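Local coordinates for protein methylenetetrahydrofolate--tRNA-(uracil-5-)-methyltransferase TrmFO (Thermus thermophilus, PDB 3G5S) that probably catalyses the folate- and FAD-dependent methylation of uridine 54 in tRNA to 5-methyluridine, taking the carbon from methylenetetrahydrofolate and reducing power from NAD(P)H, at residues H152-Y157 with T311-P316; G240-V245 with P256-Q261; L362-V367 with L431-P436; A395-V400 with Q414-R419. All blocks are in the same frame, centred on the assembly; numbering follows the deposited sequence.

Contact 1 (H152-Y157 with T311-P316); sequences HFLAYY and TYLNAP. With GSH (glutathione), chain C; EDO (1,2-ethanediol), chain F.
Tyr312 turns its ring up against Ala155, with CE1 3.6 Å from the alanine CB, and carries its hydroxyl past that methyl to the amino nitrogen of a bound glutathione. Its CG sits between the backbone N and the carbonyl carbon (chi1 71°), which stands the ring on the face of the sheet that it shares with Ala155; a residue no larger than alanine suits this spot because ring and ligand both lie close to it. Glutathione N1 donates to Tyr312 OH at 2.9 Å and to Tyr157 O at 2.8 Å, and the hydroxyl is also hydrogen-bonded to Phe390 O. The ring of Tyr157 offers one face to the ligand's carboxylate oxygen O11.

On the other face, Leu154 slants across Thr311, its CD1 4.0 Å from Thr311 CG2, and meets Leu313; its CD2 lies over one face of the Tyr156 ring. The side chain of Leu154 also packs on Ala142 and Lys146 of helix 139-149. In this two-stranded antiparallel sheet Ala155 and Tyr312 form a hydrogen-bonded pair: Ala155 N reaches Tyr312 O at 2.9 Å, nearly straight at 172°, and Tyr312 N answers to Ala155 O. Just past the paired residues, Asn314 N donates to Phe153 O at 2.9 Å. At this N-cap, Asn314 OD1 accepts from Arg317 N, while ND2 donates to Pro387 O and to an ethanediol, probably from the crystallisation liquor.

The pairing thus presents apolar groups on one face and a tyrosine hydroxyl on the other; with Tyr157 O, from beyond the corner at Tyr156, that hydroxyl binds the ligand's amino group, which is probably cationic.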
# COMPACT_ATOMS: atom_id res chain seq x y z
N HIS A 152 13.81 -0.77 -14.45
CA HIS A 152 12.99 -1.88 -13.98
C HIS A 152 12.47 -1.70 -12.57
O HIS A 152 11.69 -2.53 -12.09
CB HIS A 152 13.75 -3.21 -14.09
CG HIS A 152 13.95 -3.67 -15.50
ND1 HIS A 152 15.16 -3.58 -16.15
CD2 HIS A 152 13.08 -4.20 -16.40
CE1 HIS A 152 15.04 -4.06 -17.38
NE2 HIS A 152 13.79 -4.44 -17.55
N PHE A 153 12.88 -0.63 -11.90
CA PHE A 153 12.52 -0.42 -10.51
C PHE A 153 11.45 0.64 -10.29
O PHE A 153 11.15 1.01 -9.16
CB PHE A 153 13.76 -0.19 -9.65
CG PHE A 153 14.71 -1.35 -9.67
CD1 PHE A 153 14.29 -2.62 -9.32
CD2 PHE A 153 16.02 -1.18 -10.09
CE1 PHE A 153 15.16 -3.70 -9.35
CE2 PHE A 153 16.90 -2.26 -10.13
CZ PHE A 153 16.46 -3.51 -9.76
N LEU A 154 10.84 1.09 -11.39
CA LEU A 154 9.66 1.94 -11.34
C LEU A 154 8.60 1.33 -12.25
O LEU A 154 8.90 0.96 -13.38
CB LEU A 154 9.99 3.38 -11.77
CG LEU A 154 8.82 4.36 -11.79
CD1 LEU A 154 9.29 5.78 -11.47
CD2 LEU A 154 8.10 4.33 -13.13
N ALA A 155 7.39 1.20 -11.73
CA ALA A 155 6.27 0.67 -12.48
C ALA A 155 5.25 1.77 -12.72
O ALA A 155 5.18 2.74 -11.96
CB ALA A 155 5.63 -0.49 -11.73
N TYR A 156 4.46 1.61 -13.79
CA TYR A 156 3.43 2.58 -14.15
C TYR A 156 2.02 2.09 -13.86
O TYR A 156 1.06 2.86 -13.96
CB TYR A 156 3.54 2.97 -15.62
CG TYR A 156 4.78 3.78 -15.93
CD1 TYR A 156 4.87 5.12 -15.56
CD2 TYR A 156 5.86 3.21 -16.59
CE1 TYR A 156 6.00 5.86 -15.84
CE2 TYR A 156 6.99 3.95 -16.87
CZ TYR A 156 7.06 5.27 -16.49
OH TYR A 156 8.19 6.00 -16.78
N TYR A 157 1.88 0.81 -13.54
CA TYR A 157 0.59 0.24 -13.16
C TYR A 157 0.83 -0.83 -12.12
O TYR A 157 1.93 -1.39 -12.03
CB TYR A 157 -0.16 -0.33 -14.38
CG TYR A 157 0.48 -1.51 -15.07
CD1 TYR A 157 0.30 -2.81 -14.60
CD2 TYR A 157 1.23 -1.34 -16.22
CE1 TYR A 157 0.87 -3.89 -15.25
CE2 TYR A 157 1.81 -2.42 -16.88
CZ TYR A 157 1.62 -3.69 -16.38
OH TYR A 157 2.19 -4.77 -17.03
N THR A 311 1.90 4.93 -10.63
CA THR A 311 3.36 4.99 -10.61
C THR A 311 3.89 4.72 -9.22
O THR A 311 3.48 5.37 -8.25
CB THR A 311 3.86 6.34 -11.10
OG1 THR A 311 3.50 6.48 -12.47
CG2 THR A 311 5.36 6.43 -10.98
N TYR A 312 4.81 3.78 -9.11
CA TYR A 312 5.42 3.46 -7.83
C TYR A 312 6.77 2.79 -7.99
O TYR A 312 7.08 2.21 -9.04
CB TYR A 312 4.47 2.60 -6.97
CG TYR A 312 4.29 1.18 -7.47
CD1 TYR A 312 3.47 0.90 -8.56
CD2 TYR A 312 4.95 0.12 -6.86
CE1 TYR A 312 3.32 -0.40 -9.02
CE2 TYR A 312 4.80 -1.18 -7.31
CZ TYR A 312 3.98 -1.43 -8.40
OH TYR A 312 3.82 -2.72 -8.88
N LEU A 313 7.56 2.87 -6.94
CA LEU A 313 8.90 2.29 -6.88
C LEU A 313 8.92 0.88 -6.31
O LEU A 313 8.05 0.50 -5.52
CB LEU A 313 9.79 3.16 -6.00
CG LEU A 313 10.02 4.57 -6.53
CD1 LEU A 313 10.64 5.42 -5.45
CD2 LEU A 313 10.90 4.56 -7.78
N ASN A 314 9.94 0.13 -6.69
CA ASN A 314 10.20 -1.15 -6.08
C ASN A 314 10.82 -0.92 -4.71
O ASN A 314 12.03 -0.82 -4.56
CB ASN A 314 11.12 -2.00 -6.96
CG ASN A 314 11.12 -3.44 -6.53
OD1 ASN A 314 11.32 -3.74 -5.34
ND2 ASN A 314 10.86 -4.35 -7.46
N ALA A 315 9.96 -0.79 -3.71
CA ALA A 315 10.41 -0.47 -2.37
C ALA A 315 11.42 -1.48 -1.82
O ALA A 315 12.44 -1.08 -1.27
CB ALA A 315 9.24 -0.26 -1.42
N PRO A 316 11.16 -2.79 -1.96
CA PRO A 316 12.13 -3.71 -1.35
C PRO A 316 13.53 -3.59 -1.96
O PRO A 316 14.51 -3.80 -1.26
CB PRO A 316 11.53 -5.09 -1.62
CG PRO A 316 10.08 -4.85 -1.80
CD PRO A 316 9.94 -3.49 -2.41
N1 GSH C . 3.24 -3.81 -11.53
CA1 GSH C . 4.62 -4.23 -11.65
C1 GSH C . 5.21 -3.97 -13.03
O11 GSH C . 4.45 -3.25 -13.95
O12 GSH C . 6.38 -4.10 -13.20
CB1 GSH C . 4.88 -5.65 -11.16
CG1 GSH C . 4.61 -6.79 -12.14
CD1 GSH C . 3.17 -7.10 -12.51
OE1 GSH C . 2.26 -6.38 -12.25
N2 GSH C . 2.92 -8.34 -13.19
CA2 GSH C . 1.59 -8.77 -13.48
C2 GSH C . 1.13 -9.90 -12.58
O2 GSH C . 1.41 -11.03 -12.84
CB2 GSH C . 1.55 -9.14 -14.96
SG2 GSH C . -0.08 -9.49 -15.66
N3 GSH C . 0.01 -9.63 -11.70
CA3 GSH C . -0.59 -10.71 -10.95
C3 GSH C . 0.23 -11.17 -9.75
O31 GSH C . 0.26 -12.30 -9.40
O32 GSH C . 1.16 -10.25 -9.28
C1 EDO F . 7.77 -2.54 -9.14
O1 EDO F . 7.46 -3.93 -9.29
C2 EDO F . 8.78 -2.16 -10.21
O2 EDO F . 9.97 -2.92 -10.01

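Contact 2 (G240-V245 with P256-Q261); sequences GPMKPV and PFAVVQ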
# COMPACT_ATOMS: atom_id res chain seq x y z
N GLY A 240 -2.55 -20.39 -19.15
CA GLY A 240 -1.96 -19.31 -18.38
C GLY A 240 -1.75 -19.64 -16.91
O GLY A 240 -1.07 -20.61 -16.59
N PRO A 241 -2.34 -18.84 -16.01
CA PRO A 241 -1.94 -18.93 -14.60
C PRO A 241 -2.40 -20.20 -13.92
O PRO A 241 -1.91 -20.49 -12.84
CB PRO A 241 -2.61 -17.70 -13.98
CG PRO A 241 -3.79 -17.45 -14.86
CD PRO A 241 -3.28 -17.73 -16.24
N MSE A 242 -3.33 -20.94 -14.52
CA MSE A 242 -3.82 -22.16 -13.91
C MSE A 242 -3.20 -23.41 -14.53
O MSE A 242 -3.62 -24.53 -14.23
CB MSE A 242 -5.36 -22.20 -13.95
CG MSE A 242 -6.00 -21.02 -13.22
SE MSE A 242 -7.93 -21.07 -13.13
CE MSE A 242 -8.12 -22.54 -11.89
N LYS A 243 -2.18 -23.24 -15.36
CA LYS A 243 -1.53 -24.38 -16.00
C LYS A 243 -0.86 -25.31 -14.98
O LYS A 243 -0.29 -24.85 -14.01
CB LYS A 243 -0.52 -23.91 -17.04
CG LYS A 243 0.71 -23.25 -16.45
CD LYS A 243 1.53 -22.61 -17.57
CE LYS A 243 2.76 -21.91 -17.02
NZ LYS A 243 3.54 -21.25 -18.10
N PRO A 244 -0.94 -26.63 -15.21
CA PRO A 244 -0.36 -27.60 -14.28
C PRO A 244 1.01 -28.10 -14.71
O PRO A 244 1.52 -29.06 -14.12
CB PRO A 244 -1.37 -28.74 -14.35
CG PRO A 244 -1.77 -28.75 -15.81
CD PRO A 244 -1.80 -27.29 -16.22
N VAL A 245 1.59 -27.45 -15.71
CA VAL A 245 2.85 -27.88 -16.32
C VAL A 245 3.95 -28.12 -15.28
O VAL A 245 4.27 -27.24 -14.49
CB VAL A 245 3.35 -26.85 -17.34
CG1 VAL A 245 4.64 -27.32 -17.98
CG2 VAL A 245 2.29 -26.60 -18.40
N PRO A 256 -2.01 -32.48 -12.25
CA PRO A 256 -3.38 -32.05 -11.97
C PRO A 256 -4.03 -31.47 -13.22
O PRO A 256 -3.34 -31.10 -14.18
CB PRO A 256 -3.22 -30.98 -10.89
CG PRO A 256 -1.81 -30.52 -11.00
CD PRO A 256 -1.01 -31.65 -11.55
N PHE A 257 -5.35 -31.41 -13.23
CA PHE A 257 -6.04 -30.80 -14.36
C PHE A 257 -5.70 -29.31 -14.45
O PHE A 257 -5.36 -28.79 -15.51
CB PHE A 257 -7.55 -30.99 -14.28
CG PHE A 257 -8.29 -30.35 -15.41
CD1 PHE A 257 -8.44 -31.02 -16.62
CD2 PHE A 257 -8.78 -29.07 -15.30
CE1 PHE A 257 -9.11 -30.43 -17.68
CE2 PHE A 257 -9.44 -28.46 -16.35
CZ PHE A 257 -9.60 -29.14 -17.54
N ALA A 258 -5.82 -28.62 -13.32
CA ALA A 258 -5.50 -27.20 -13.24
C ALA A 258 -5.07 -26.91 -11.81
O ALA A 258 -5.35 -27.71 -10.90
CB ALA A 258 -6.71 -26.37 -13.61
N VAL A 259 -4.36 -25.81 -11.61
CA VAL A 259 -3.98 -25.38 -10.27
C VAL A 259 -4.14 -23.88 -10.13
O VAL A 259 -4.15 -23.15 -11.11
CB VAL A 259 -2.51 -25.72 -9.93
CG1 VAL A 259 -2.24 -27.20 -10.11
CG2 VAL A 259 -1.56 -24.87 -10.76
N VAL A 260 -4.29 -23.45 -8.89
CA VAL A 260 -3.99 -22.07 -8.53
C VAL A 260 -2.73 -22.13 -7.67
O VAL A 260 -2.65 -22.90 -6.71
CB VAL A 260 -5.15 -21.42 -7.76
CG1 VAL A 260 -4.73 -20.05 -7.23
CG2 VAL A 260 -6.38 -21.31 -8.65
N GLN A 261 -1.74 -21.32 -8.04
CA GLN A 261 -0.51 -21.27 -7.27
C GLN A 261 -0.52 -20.09 -6.33
O GLN A 261 -1.06 -19.03 -6.67
CB GLN A 261 0.69 -21.13 -8.19
CG GLN A 261 0.93 -22.29 -9.10
CD GLN A 261 2.29 -22.22 -9.72
OE1 GLN A 261 2.62 -21.27 -10.42
NE2 GLN A 261 3.12 -23.22 -9.43
O HOH W 1 -1.97 -19.53 -10.23
O HOH W 2 1.00 -19.54 -11.89
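A type I beta turn, Gly240 to Lys243, follows helix 236-239 and lies against the start of strand 258-264, a strand in the middle of the six-stranded antiparallel sheet. Lys243 N closes the turn on Gly240 O, and Pro241 suits its second position, where a fixed phi is wanted and no amide hydrogen is needed. The single direct hydrogen bond between turn and strand runs from Val259 N to Met242 O, 3.0 Å long and 166° at the hydrogen, with the donor tilted 31° from the carbonyl plane. In return, Met242 CA comes to 3.0 Å from Val259 O, a close CA-H...O contact.

Met242, present as selenomethionine, bends at chi3 (70°), which brings CE to 3.9 Å from Val260 CG2, the two side chains slanting across each other. The same flexible chain packs on Tyr196 and Phe199 of helix 193-205, a greasy niche that an unbranched side chain can follow. Val259 sends CG2 to 3.5 Å from Lys243 O. Farther along, Pro244 points at the other segment, with CB 3.1 Å from Pro256 O and also touching Pro256 CG.

Where the turn diverges from the strand, water takes over. One molecule accepts from Gln261 N and lies 2.8 Å from Pro241 O; a second lies between Pro241 O and Gln261 OE1. Gln261 NE2 is hydrogen-bonded to Asn188 OD1.

With one direct backbone bond, water links and much apolar contact, the turn is fastened to the strand without becoming a regular strand of the sheet, and Pro244, just after the turn, sets ring carbons against the carbonyl oxygens of Pro256 and Phe257, ahead of the strand.

Contact 3 (L362-V367 with L431-P436); sequences LGLPPV and LNPPLP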
# COMPACT_ATOMS: atom_id res chain seq x y z
N LEU A 362 19.02 17.44 11.39
CA LEU A 362 19.50 17.66 12.75
C LEU A 362 20.74 16.81 13.06
O LEU A 362 21.26 16.85 14.18
CB LEU A 362 18.39 17.36 13.77
CG LEU A 362 17.18 18.28 13.71
CD1 LEU A 362 16.07 17.77 14.62
CD2 LEU A 362 17.57 19.70 14.09
N GLY A 363 21.21 16.05 12.08
CA GLY A 363 22.38 15.20 12.25
C GLY A 363 22.13 13.93 13.04
O GLY A 363 23.06 13.36 13.62
N LEU A 364 20.88 13.47 13.06
CA LEU A 364 20.49 12.31 13.84
C LEU A 364 20.10 11.14 12.95
O LEU A 364 19.58 11.33 11.86
CB LEU A 364 19.32 12.68 14.75
CG LEU A 364 19.56 13.88 15.67
CD1 LEU A 364 18.26 14.29 16.35
CD2 LEU A 364 20.64 13.57 16.69
N PRO A 365 20.34 9.92 13.43
CA PRO A 365 20.03 8.72 12.64
C PRO A 365 18.53 8.47 12.52
O PRO A 365 17.76 8.90 13.38
CB PRO A 365 20.69 7.59 13.43
CG PRO A 365 20.78 8.10 14.82
CD PRO A 365 20.91 9.59 14.75
N PRO A 366 18.11 7.77 11.46
CA PRO A 366 16.68 7.55 11.24
C PRO A 366 16.09 6.51 12.19
O PRO A 366 16.80 5.73 12.82
CB PRO A 366 16.63 7.05 9.79
CG PRO A 366 17.95 6.43 9.55
CD PRO A 366 18.94 7.20 10.39
N VAL A 367 14.77 6.52 12.26
CA VAL A 367 14.02 5.62 13.12
C VAL A 367 12.90 4.95 12.32
O VAL A 367 12.58 5.36 11.21
CB VAL A 367 13.42 6.37 14.33
CG1 VAL A 367 14.53 6.86 15.26
CG2 VAL A 367 12.57 7.54 13.86
N LEU A 431 11.27 8.98 21.24
CA LEU A 431 11.92 9.84 20.24
C LEU A 431 12.59 11.06 20.85
O LEU A 431 12.01 11.76 21.67
CB LEU A 431 10.91 10.32 19.21
CG LEU A 431 10.25 9.27 18.32
CD1 LEU A 431 9.16 9.94 17.50
CD2 LEU A 431 11.27 8.58 17.42
N ASN A 432 13.82 11.31 20.42
CA ASN A 432 14.57 12.48 20.86
C ASN A 432 15.30 13.08 19.66
O ASN A 432 16.19 12.44 19.09
CB ASN A 432 15.56 12.10 21.95
CG ASN A 432 16.19 13.30 22.62
OD1 ASN A 432 15.94 14.44 22.22
ND2 ASN A 432 17.00 13.06 23.63
N PRO A 433 14.94 14.32 19.27
CA PRO A 433 13.97 15.21 19.91
C PRO A 433 12.54 14.68 19.80
O PRO A 433 12.22 13.97 18.85
CB PRO A 433 14.10 16.49 19.09
CG PRO A 433 14.51 16.00 17.75
CD PRO A 433 15.52 14.95 18.07
N PRO A 434 11.69 15.04 20.76
CA PRO A 434 10.29 14.59 20.74
C PRO A 434 9.48 15.45 19.79
O PRO A 434 9.85 16.58 19.50
CB PRO A 434 9.84 14.85 22.18
CG PRO A 434 10.66 16.04 22.58
CD PRO A 434 12.01 15.73 22.02
N LEU A 435 8.36 14.91 19.32
CA LEU A 435 7.38 15.72 18.62
C LEU A 435 6.72 16.60 19.67
O LEU A 435 6.18 16.09 20.65
CB LEU A 435 6.36 14.83 17.93
CG LEU A 435 6.95 13.97 16.80
CD1 LEU A 435 6.13 12.72 16.59
CD2 LEU A 435 7.09 14.78 15.52
N PRO A 436 6.79 17.92 19.49
CA PRO A 436 6.34 18.86 20.53
C PRO A 436 4.82 18.85 20.70
O PRO A 436 4.11 18.30 19.87
CB PRO A 436 6.80 20.22 19.99
CG PRO A 436 7.82 19.91 18.93
CD PRO A 436 7.38 18.62 18.34
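This is a small, essentially apolar surface contact between two irregular segments, one leaving helix 343-361 and the other following helix 409-429, near the modelled C-terminus. Its middle is Pro433, which directs its ring at two leucines of the opposite segment. Leu364 reaches straight toward the ring, CD1 standing 3.3 Å from Pro433 CD, closer than carbon atoms usually come, so the fit here is tight. Leu362 arrives at a slant and touches the neighbouring ring atom, with its CD1 3.9 Å from Pro433 CG. In both leucines CG lies anti to the carbonyl carbon, and from there the long branched tip carries CD1 across the wide gap between the two backbones, whose nearest CA atoms are more than 8 Å apart.

Between these leucines Gly363 ends helix 343-361 in a Schellman motif. Its positive phi (76°) is easily adopted by a residue lacking a side chain, and on either side of it Leu362 and Leu364 both point at Pro433. The peptide bond between Asn432 and Pro433 is cis, a geometry far more accessible before proline than before other residues.

Deeper in, Val367 and Leu431 form a second patch: CG2 of the valine lies 3.9 Å from CD2 of the leucine, the two side chains slanting across one another. Val367 also rests on Leu355 and on Trp427, and so touches both helices. Polar backbone is served by Arg359, which reaches Pro365 O through NE and Asn432 O through NH2.

Contact 4 (A395-V400 with Q414-R419); sequences ANWGLV and QAMYRR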
# COMPACT_ATOMS: atom_id res chain seq x y z
N ALA A 395 -2.85 -0.99 4.46
CA ALA A 395 -2.88 -1.49 5.83
C ALA A 395 -3.80 -2.71 5.96
O ALA A 395 -4.93 -2.68 5.49
CB ALA A 395 -3.33 -0.41 6.77
N ASN A 396 -3.30 -3.75 6.61
CA ASN A 396 -4.08 -4.95 6.86
C ASN A 396 -3.43 -5.73 8.00
O ASN A 396 -2.26 -5.51 8.33
CB ASN A 396 -4.18 -5.82 5.59
CG ASN A 396 -2.85 -6.39 5.17
OD1 ASN A 396 -2.12 -5.78 4.36
ND2 ASN A 396 -2.50 -7.54 5.71
N TRP A 397 -4.19 -6.63 8.61
CA TRP A 397 -3.72 -7.35 9.78
C TRP A 397 -2.60 -8.36 9.50
O TRP A 397 -1.94 -8.80 10.43
CB TRP A 397 -4.88 -8.03 10.51
CG TRP A 397 -5.83 -7.07 11.14
CD1 TRP A 397 -7.16 -6.95 10.89
CD2 TRP A 397 -5.53 -6.11 12.18
NE1 TRP A 397 -7.72 -5.98 11.70
CE2 TRP A 397 -6.74 -5.45 12.49
CE3 TRP A 397 -4.36 -5.75 12.86
CZ2 TRP A 397 -6.81 -4.45 13.47
CZ3 TRP A 397 -4.43 -4.75 13.82
CH2 TRP A 397 -5.64 -4.12 14.12
N GLY A 398 -2.39 -8.73 8.24
CA GLY A 398 -1.28 -9.61 7.92
C GLY A 398 0.10 -8.99 8.13
O GLY A 398 1.10 -9.72 8.20
N LEU A 399 0.16 -7.67 8.26
CA LEU A 399 1.43 -6.94 8.36
C LEU A 399 2.06 -7.00 9.74
O LEU A 399 3.24 -6.70 9.89
CB LEU A 399 1.21 -5.48 7.99
CG LEU A 399 0.79 -5.23 6.55
CD1 LEU A 399 0.45 -3.77 6.36
CD2 LEU A 399 1.85 -5.67 5.55
N VAL A 400 1.28 -7.33 10.77
CA VAL A 400 1.77 -7.35 12.15
C VAL A 400 1.80 -8.79 12.66
O VAL A 400 1.19 -9.67 12.06
CB VAL A 400 0.91 -6.46 13.08
CG1 VAL A 400 0.91 -5.01 12.60
CG2 VAL A 400 -0.52 -7.00 13.19
N GLN A 414 -9.05 -7.10 17.91
CA GLN A 414 -9.09 -6.16 19.02
C GLN A 414 -7.79 -6.21 19.83
O GLN A 414 -7.25 -5.18 20.23
CB GLN A 414 -10.32 -6.42 19.89
CG GLN A 414 -11.64 -6.11 19.17
CD GLN A 414 -12.88 -6.45 19.99
OE1 GLN A 414 -13.89 -5.76 19.91
NE2 GLN A 414 -12.80 -7.53 20.76
N ALA A 415 -7.29 -7.42 20.07
CA ALA A 415 -6.03 -7.59 20.79
C ALA A 415 -4.86 -6.97 20.02
O ALA A 415 -4.00 -6.32 20.61
CB ALA A 415 -5.78 -9.05 21.06
N MSE A 416 -4.84 -7.17 18.70
CA MSE A 416 -3.79 -6.60 17.87
C MSE A 416 -3.84 -5.07 17.88
O MSE A 416 -2.80 -4.40 17.87
CB MSE A 416 -3.93 -7.09 16.43
CG MSE A 416 -3.58 -8.55 16.20
SE MSE A 416 -3.79 -8.97 14.31
CE MSE A 416 -3.05 -10.77 14.29
N TYR A 417 -5.04 -4.53 17.89
CA TYR A 417 -5.22 -3.08 17.95
C TYR A 417 -4.62 -2.52 19.23
O TYR A 417 -3.83 -1.58 19.20
CB TYR A 417 -6.71 -2.74 17.83
CG TYR A 417 -7.06 -1.28 17.94
CD1 TYR A 417 -7.09 -0.64 19.17
CD2 TYR A 417 -7.40 -0.55 16.81
CE1 TYR A 417 -7.43 0.69 19.27
CE2 TYR A 417 -7.75 0.78 16.90
CZ TYR A 417 -7.75 1.39 18.13
OH TYR A 417 -8.10 2.71 18.23
N ARG A 418 -4.99 -3.10 20.37
CA ARG A 418 -4.50 -2.59 21.64
C ARG A 418 -2.99 -2.73 21.75
O ARG A 418 -2.30 -1.81 22.20
CB ARG A 418 -5.15 -3.32 22.80
CG ARG A 418 -6.58 -2.97 23.01
CD ARG A 418 -7.05 -3.46 24.36
NE ARG A 418 -8.45 -3.15 24.57
CZ ARG A 418 -8.98 -2.83 25.74
NH1 ARG A 418 -8.20 -2.77 26.82
NH2 ARG A 418 -10.27 -2.56 25.84
N ARG A 419 -2.48 -3.88 21.36
CA ARG A 419 -1.05 -4.14 21.42
C ARG A 419 -0.29 -3.17 20.52
O ARG A 419 0.74 -2.60 20.90
CB ARG A 419 -0.76 -5.57 21.01
CG ARG A 419 0.70 -5.97 21.07
CD ARG A 419 0.93 -7.34 20.44
NE ARG A 419 0.62 -7.30 19.01
CZ ARG A 419 0.59 -8.36 18.22
NH1 ARG A 419 0.84 -9.57 18.69
NH2 ARG A 419 0.30 -8.20 16.93
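The loop segment 395-400 packs on helix 409-429 through a Met-aromatic contact, and the side chain that makes it is Trp397. Just before it, Asn396 O accepts a hydrogen bond from Leu399 N in a short helix-like bend from which Trp397 points toward the helix. With its CG anti to the carbonyl carbon (chi1 -68°), the indole runs past Met416 in the opposite direction. Met416 is present as selenomethionine, and its extended chain passes obliquely by the six-membered ring: SE is 4.4 Å from the ring centroid and 45° off the normal, while CB comes to 3.5 Å from Trp397 CZ3. The far corner of the indole, CH2, reaches Tyr417 CB at 4.1 Å. A broad, flat group suits this place because it can cover two successive helix residues, and its one polar atom, NE1, is satisfied by Thr61 O. The indole also touches Ala63 and Leu66, and so bridges helix 409-429 and helix 63-74, with Met374 of helix 374-384 also touching it.

Gly398 and Leu399 continue the bend, Leu399 packing on Met374 and Tyr381. At Val400 the chain faces helix 409-429 again, and the compact branched side chain sits beside the selenium, CG2 to Met416 SE being 4.0 Å. Arg419, bent at chi3, bonds Pro401 O through NH2 and Pro402 O through NH1; its NH2 lies 4.0 Å from Val400 CG2, which sits at the guanidinium edge, near its plane.

How the contacts relate
Contact 1 lies nearest the centre of the chain and is the only one that holds glutathione, pairing strands by backbone bonds. Contact 2, nested within the loop that contact 1 closes, lies far from the chain's centre and uses a single direct backbone bond, helped by water. Contacts 3 and 4 rely on side chains alone and share helix 409-429: contact 4 packs against its body with partly buried groups, whereas contact 3, at the surface, joins the segment after it to the one that follows helix 343-361. Contact 4 is nested inside contact 3 along the chain. Contacts 2 and 3 stand on opposite sides of the chain's centre, their own centres about 51 Å apart.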